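Dhd127_a (Synthetic construct, PDB 6DLM) is one half of a computationally designed coiled-coil heterodimer, a helical hairpin built to pair with the partner chain Dhd127_b. Local coordinates at residues A[16-21]-A[57-62]; A[30-35]-A[43-48]. All coordinates share one frame; numbering follows the deposited sequence.

Interaction 1 (A[16-21]-A[57-62]); sequences QHLVRL and EKAVRE
Mid-length in an antiparallel helical hairpin, L18 and H17 of helix 3-37 face A59 and V60 of helix 44-73. The two segments run at 160° with their axes 10.1 Å apart, and the backbones come nearest where L18 CA lies 6.4 Å from A59 CA. L18 does most of the touching through one methyl: CD1 sits 3.9 Å from A59 CB and, equally close, 3.9 Å from V60 CG2. Its CG stands anti to the backbone N (chi1 -179°), which carries the isobutyl end across the interface, while V60 offers the methyl that lies beside its own backbone N. The H17 ring also reaches A59, edge-on, with CE1 4.4 Å from A59 CB and that methyl near the ring plane. L18 also packs on L56 and V63 of the same hairpin and on I22 of the Dhd127_b chain. H17 NE2 and K58 NZ are 6.6 Å apart, too far to touch; were the imidazole protonated, the two charges would probably disfavour each other mildly. The chemistry is thus almost wholly apolar: methyl groups carry the contact, A59 meets both L18 and the edge of the H17 ring, and the segments meet here by van der Waals packing, with no polar pairing between them.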
loop_
_atom_site.group_PDB
_atom_site.type_symbol
_atom_site.label_atom_id
_atom_site.label_comp_id
_atom_site.label_asym_id
_atom_site.label_seq_id
_atom_site.Cartn_x
_atom_site.Cartn_y
_atom_site.Cartn_z
ATOM N N GLN A 16 1.614 -9.332 0.118
ATOM C CA GLN A 16 2.540 -9.179 -1.000
ATOM C C GLN A 16 1.867 -8.476 -2.191
ATOM O O GLN A 16 2.457 -7.609 -2.799
ATOM C CB GLN A 16 3.102 -10.529 -1.430
ATOM C CG GLN A 16 3.919 -11.201 -0.350
ATOM C CD GLN A 16 4.680 -12.400 -0.865
ATOM O OE1 GLN A 16 4.115 -13.273 -1.500
ATOM N NE2 GLN A 16 5.969 -12.446 -0.581
ATOM N N HIS A 17 0.630 -8.838 -2.477
ATOM C CA HIS A 17 -0.101 -8.193 -3.555
ATOM C C HIS A 17 -0.265 -6.688 -3.274
ATOM O O HIS A 17 -0.045 -5.870 -4.144
ATOM C CB HIS A 17 -1.470 -8.851 -3.692
ATOM C CG HIS A 17 -2.420 -8.098 -4.562
ATOM N ND1 HIS A 17 -3.488 -7.392 -4.058
ATOM C CD2 HIS A 17 -2.468 -7.942 -5.904
ATOM C CE1 HIS A 17 -4.153 -6.833 -5.050
ATOM N NE2 HIS A 17 -3.553 -7.148 -6.180
ATOM N N LEU A 18 -0.601 -6.349 -2.042
ATOM C CA LEU A 18 -0.760 -4.956 -1.664
ATOM C C LEU A 18 0.560 -4.180 -1.844
ATOM O O LEU A 18 0.555 -3.069 -2.339
ATOM C CB LEU A 18 -1.239 -4.890 -0.224
ATOM C CG LEU A 18 -1.513 -3.559 0.451
ATOM C CD1 LEU A 18 -2.481 -2.694 -0.335
ATOM C CD2 LEU A 18 -2.057 -3.853 1.836
ATOM N N VAL A 19 1.677 -4.765 -1.445
ATOM C CA VAL A 19 2.958 -4.092 -1.628
ATOM C C VAL A 19 3.315 -3.890 -3.107
ATOM O O VAL A 19 3.776 -2.833 -3.478
ATOM C CB VAL A 19 4.099 -4.831 -0.915
ATOM C CG1 VAL A 19 5.427 -4.167 -1.207
ATOM C CG2 VAL A 19 3.844 -4.859 0.575
ATOM N N ARG A 20 3.101 -4.899 -3.945
ATOM C CA ARG A 20 3.401 -4.733 -5.362
ATOM C C ARG A 20 2.595 -3.595 -6.003
ATOM O O ARG A 20 3.147 -2.805 -6.744
ATOM C CB ARG A 20 3.160 -6.024 -6.147
ATOM C CG ARG A 20 4.087 -7.164 -5.768
ATOM C CD ARG A 20 3.883 -8.375 -6.675
ATOM N NE ARG A 20 2.545 -8.939 -6.569
ATOM C CZ ARG A 20 2.219 -9.965 -5.792
ATOM N NH1 ARG A 20 3.133 -10.550 -5.039
ATOM N NH2 ARG A 20 0.978 -10.402 -5.761
ATOM N N LEU A 21 1.315 -3.513 -5.648
ATOM C CA LEU A 21 0.432 -2.466 -6.150
ATOM C C LEU A 21 0.888 -1.085 -5.703
ATOM O O LEU A 21 0.886 -0.143 -6.468
ATOM C CB LEU A 21 -0.975 -2.669 -5.612
ATOM C CG LEU A 21 -1.926 -3.594 -6.340
ATOM C CD1 LEU A 21 -3.341 -3.217 -5.933
ATOM C CD2 LEU A 21 -1.764 -3.464 -7.843
ATOM N N GLU A 57 -7.346 0.782 -1.961
ATOM C CA GLU A 57 -8.256 0.932 -0.842
ATOM C C GLU A 57 -9.026 -0.375 -0.629
ATOM O O GLU A 57 -9.176 -0.808 0.495
ATOM C CB GLU A 57 -9.231 2.077 -1.101
ATOM C CG GLU A 57 -8.572 3.434 -1.131
ATOM C CD GLU A 57 -9.469 4.518 -1.691
ATOM O OE1 GLU A 57 -10.574 4.204 -2.179
ATOM O OE2 GLU A 57 -9.059 5.688 -1.656
ATOM N N LYS A 58 -9.464 -0.978 -1.720
ATOM C CA LYS A 58 -10.166 -2.249 -1.675
ATOM C C LYS A 58 -9.262 -3.360 -1.106
ATOM O O LYS A 58 -9.708 -4.146 -0.285
ATOM C CB LYS A 58 -10.665 -2.599 -3.074
ATOM C CG LYS A 58 -11.024 -4.052 -3.287
ATOM C CD LYS A 58 -11.680 -4.249 -4.649
ATOM C CE LYS A 58 -11.441 -5.643 -5.185
ATOM N NZ LYS A 58 -10.030 -5.815 -5.624
ATOM N N ALA A 59 -8.002 -3.404 -1.527
ATOM C CA ALA A 59 -7.064 -4.397 -0.999
ATOM C C ALA A 59 -6.843 -4.222 0.513
ATOM O O ALA A 59 -6.817 -5.192 1.251
ATOM C CB ALA A 59 -5.744 -4.328 -1.739
ATOM N N VAL A 60 -6.712 -2.985 0.957
ATOM C CA VAL A 60 -6.563 -2.727 2.372
ATOM C C VAL A 60 -7.805 -3.193 3.149
ATOM O O VAL A 60 -7.671 -3.783 4.197
ATOM C CB VAL A 60 -6.310 -1.241 2.642
ATOM C CG1 VAL A 60 -6.322 -0.972 4.136
ATOM C CG2 VAL A 60 -4.993 -0.821 2.014
ATOM N N ARG A 61 -8.994 -2.963 2.613
ATOM C CA ARG A 61 -10.194 -3.423 3.301
ATOM C C ARG A 61 -10.212 -4.948 3.448
ATOM O O ARG A 61 -10.510 -5.447 4.515
ATOM C CB ARG A 61 -11.455 -2.968 2.563
ATOM C CG ARG A 61 -11.747 -1.490 2.706
ATOM C CD ARG A 61 -13.142 -1.145 2.197
ATOM N NE ARG A 61 -13.236 -1.207 0.744
ATOM C CZ ARG A 61 -13.002 -0.179 -0.061
ATOM N NH1 ARG A 61 -12.658 0.992 0.441
ATOM N NH2 ARG A 61 -13.115 -0.326 -1.366
ATOM N N GLU A 62 -9.874 -5.690 2.394
ATOM C CA GLU A 62 -9.833 -7.142 2.496
ATOM C C GLU A 62 -8.780 -7.631 3.508
ATOM O O GLU A 62 -9.013 -8.619 4.184
ATOM C CB GLU A 62 -9.629 -7.811 1.138
ATOM C CG GLU A 62 -9.742 -9.330 1.189
ATOM C CD GLU A 62 -11.029 -9.836 1.828
ATOM O OE1 GLU A 62 -12.067 -9.170 1.710
ATOM O OE2 GLU A 62 -10.996 -10.912 2.450
#

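Interaction 2 (A[30-35]-A[43-48]); sequences ERVVEV and EEELKR
V32 and E45 mark the closest backbone approach between two antiparallel helical segments, at 163° with axes 10.6 Å apart; helix 44-73 has only just begun here, with E43 as its N-cap. The side chains of V32 and E45 meet at about a right angle. V32 CG1 lies 3.9 Å from E45 CG, and V32 CG2 is 4.1 Å from E45 CB, so the valine rests on the aliphatic part of the glutamate. L46 joins from beside it, its CD2 4.2 Å from V32 CG1. E45 CG is held between the backbone N and the carbonyl carbon (chi1 71°), and a second bend at chi2 folds the carboxylate back over the start of its own helix. There E45 OE2 takes the amide hydrogen of L46 N at 3.1 Å, meeting it on the anti side and somewhat out of the carboxylate plane, while E45 OE1 accepts from D42 N in the preceding loop. The helix N-terminus would probably favour the negative charge. An alanine in place of E45 would probably leave a gap beside V32 where CG had been and the amides of L46 and D42 without their carboxylate. V35 also leans on V41 in the loop, and V32 on L36 of the Dhd127_b chain. E45 is thus a bent, buried glutamate in the first turn of helix 44-73, tying that turn to the loop at the closed end of a helical hairpin.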
loop_
_atom_site.group_PDB
_atom_site.type_symbol
_atom_site.label_atom_id
_atom_site.label_comp_id
_atom_site.label_asym_id
_atom_site.label_seq_id
_atom_site.Cartn_x
_atom_site.Cartn_y
_atom_site.Cartn_z
ATOM N N GLU A 30 5.089 9.042 -10.298
ATOM C CA GLU A 30 6.260 9.813 -10.694
ATOM C C GLU A 30 6.243 10.110 -12.207
ATOM O O GLU A 30 6.584 11.203 -12.624
ATOM C CB GLU A 30 7.543 9.083 -10.338
ATOM C CG GLU A 30 8.786 9.894 -10.643
ATOM C CD GLU A 30 10.032 9.281 -10.044
ATOM O OE1 GLU A 30 10.068 8.050 -9.908
ATOM O OE2 GLU A 30 10.959 10.027 -9.714
ATOM N N ARG A 31 5.839 9.127 -12.991
ATOM C CA ARG A 31 5.730 9.297 -14.433
ATOM C C ARG A 31 4.699 10.360 -14.814
ATOM O O ARG A 31 4.937 11.134 -15.723
ATOM C CB ARG A 31 5.447 7.965 -15.103
ATOM C CG ARG A 31 6.669 7.076 -15.056
ATOM C CD ARG A 31 6.569 5.936 -16.035
ATOM N NE ARG A 31 5.762 4.848 -15.522
ATOM C CZ ARG A 31 6.265 3.809 -14.872
ATOM N NH1 ARG A 31 5.474 2.845 -14.449
ATOM N NH2 ARG A 31 7.561 3.748 -14.643
ATOM N N VAL A 32 3.574 10.403 -14.114
ATOM C CA VAL A 32 2.580 11.440 -14.375
ATOM C C VAL A 32 3.185 12.822 -14.095
ATOM O O VAL A 32 2.932 13.751 -14.837
ATOM C CB VAL A 32 1.283 11.249 -13.583
ATOM C CG1 VAL A 32 0.329 12.399 -13.850
ATOM C CG2 VAL A 32 0.640 9.936 -13.976
ATOM N N VAL A 33 4.018 12.924 -13.071
ATOM C CA VAL A 33 4.664 14.194 -12.787
ATOM C C VAL A 33 5.515 14.604 -13.997
ATOM O O VAL A 33 5.480 15.760 -14.398
ATOM C CB VAL A 33 5.555 14.121 -11.544
ATOM C CG1 VAL A 33 6.298 15.430 -11.362
ATOM C CG2 VAL A 33 4.718 13.807 -10.312
ATOM N N GLU A 34 6.220 13.650 -14.584
ATOM C CA GLU A 34 7.014 13.932 -15.769
ATOM C C GLU A 34 6.115 14.414 -16.915
ATOM O O GLU A 34 6.470 15.358 -17.595
ATOM C CB GLU A 34 7.789 12.688 -16.192
ATOM C CG GLU A 34 8.784 12.203 -15.146
ATOM C CD GLU A 34 9.423 10.876 -15.511
ATOM O OE1 GLU A 34 9.013 10.267 -16.517
ATOM O OE2 GLU A 34 10.335 10.440 -14.783
ATOM N N VAL A 35 4.964 13.776 -17.090
ATOM C CA VAL A 35 4.018 14.189 -18.123
ATOM C C VAL A 35 3.510 15.616 -17.899
ATOM O O VAL A 35 3.408 16.378 -18.843
ATOM C CB VAL A 35 2.812 13.243 -18.199
ATOM C CG1 VAL A 35 1.790 13.777 -19.180
ATOM C CG2 VAL A 35 3.260 11.853 -18.604
ATOM N N GLU A 43 -5.714 13.347 -19.196
ATOM C CA GLU A 43 -6.847 12.882 -18.372
ATOM C C GLU A 43 -6.828 11.362 -18.041
ATOM O O GLU A 43 -7.087 10.980 -16.909
ATOM C CB GLU A 43 -8.187 13.267 -18.994
ATOM C CG GLU A 43 -8.298 14.725 -19.400
ATOM C CD GLU A 43 -7.935 15.686 -18.286
ATOM O OE1 GLU A 43 -8.406 15.491 -17.148
ATOM O OE2 GLU A 43 -7.185 16.643 -18.555
ATOM N N GLU A 44 -6.596 10.503 -19.026
ATOM C CA GLU A 44 -6.488 9.073 -18.834
ATOM C C GLU A 44 -5.354 8.720 -17.858
ATOM O O GLU A 44 -5.511 7.786 -17.089
ATOM C CB GLU A 44 -6.276 8.388 -20.188
ATOM C CG GLU A 44 -6.250 6.868 -20.159
ATOM C CD GLU A 44 -7.587 6.243 -19.812
ATOM O OE1 GLU A 44 -8.609 6.964 -19.788
ATOM O OE2 GLU A 44 -7.609 5.021 -19.558
ATOM N N GLU A 45 -4.216 9.412 -17.887
ATOM C CA GLU A 45 -3.178 9.061 -16.922
ATOM C C GLU A 45 -3.694 9.294 -15.496
ATOM O O GLU A 45 -3.417 8.506 -14.619
ATOM C CB GLU A 45 -1.874 9.809 -17.165
ATOM C CG GLU A 45 -1.931 11.279 -16.834
ATOM C CD GLU A 45 -2.759 12.057 -17.823
ATOM O OE1 GLU A 45 -2.291 12.240 -18.968
ATOM O OE2 GLU A 45 -3.870 12.478 -17.460
ATOM N N LEU A 46 -4.424 10.385 -15.269
ATOM C CA LEU A 46 -5.006 10.666 -13.971
ATOM C C LEU A 46 -6.027 9.600 -13.605
ATOM O O LEU A 46 -6.095 9.180 -12.460
ATOM C CB LEU A 46 -5.665 12.041 -13.993
ATOM C CG LEU A 46 -4.663 13.149 -14.290
ATOM C CD1 LEU A 46 -5.356 14.458 -14.617
ATOM C CD2 LEU A 46 -3.711 13.308 -13.125
ATOM N N LYS A 47 -6.828 9.177 -14.578
ATOM C CA LYS A 47 -7.813 8.131 -14.333
ATOM C C LYS A 47 -7.125 6.832 -13.897
ATOM O O LYS A 47 -7.616 6.158 -13.005
ATOM C CB LYS A 47 -8.649 7.853 -15.584
ATOM C CG LYS A 47 -9.868 6.976 -15.317
ATOM C CD LYS A 47 -10.025 5.862 -16.346
ATOM C CE LYS A 47 -11.090 4.852 -15.923
ATOM N NZ LYS A 47 -10.764 3.459 -16.331
ATOM N N ARG A 48 -6.004 6.504 -14.520
ATOM C CA ARG A 48 -5.280 5.300 -14.145
ATOM C C ARG A 48 -4.815 5.383 -12.687
ATOM O O ARG A 48 -4.909 4.408 -11.970
ATOM C CB ARG A 48 -4.098 5.055 -15.077
ATOM C CG ARG A 48 -4.519 4.583 -16.458
ATOM C CD ARG A 48 -3.355 4.015 -17.245
ATOM N NE ARG A 48 -2.358 5.024 -17.566
ATOM C CZ ARG A 48 -2.328 5.702 -18.706
ATOM N NH1 ARG A 48 -3.236 5.474 -19.638
ATOM N NH2 ARG A 48 -1.387 6.600 -18.915
#

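Overall arrangement
Interactions 1 and 2 are two levels of the same hairpin, each joining helix 3-37 to helix 44-73. Their centres are 21 Å apart and their nearest atoms about 9 Å, so they do not touch. Interaction 1 sits about 3 Å from the centre of the chain, in the middle of the helix pair; interaction 2 lies about 18 Å from it, beside the turn. The segment angles, 160° and 163°, are nearly the same at the two levels, consistent with a steady antiparallel course. Both also meet the Dhd127_b chain: V60 packs on its E23, and E30 forms a salt bridge to its K54, consistent with a heterodimeric helical bundle.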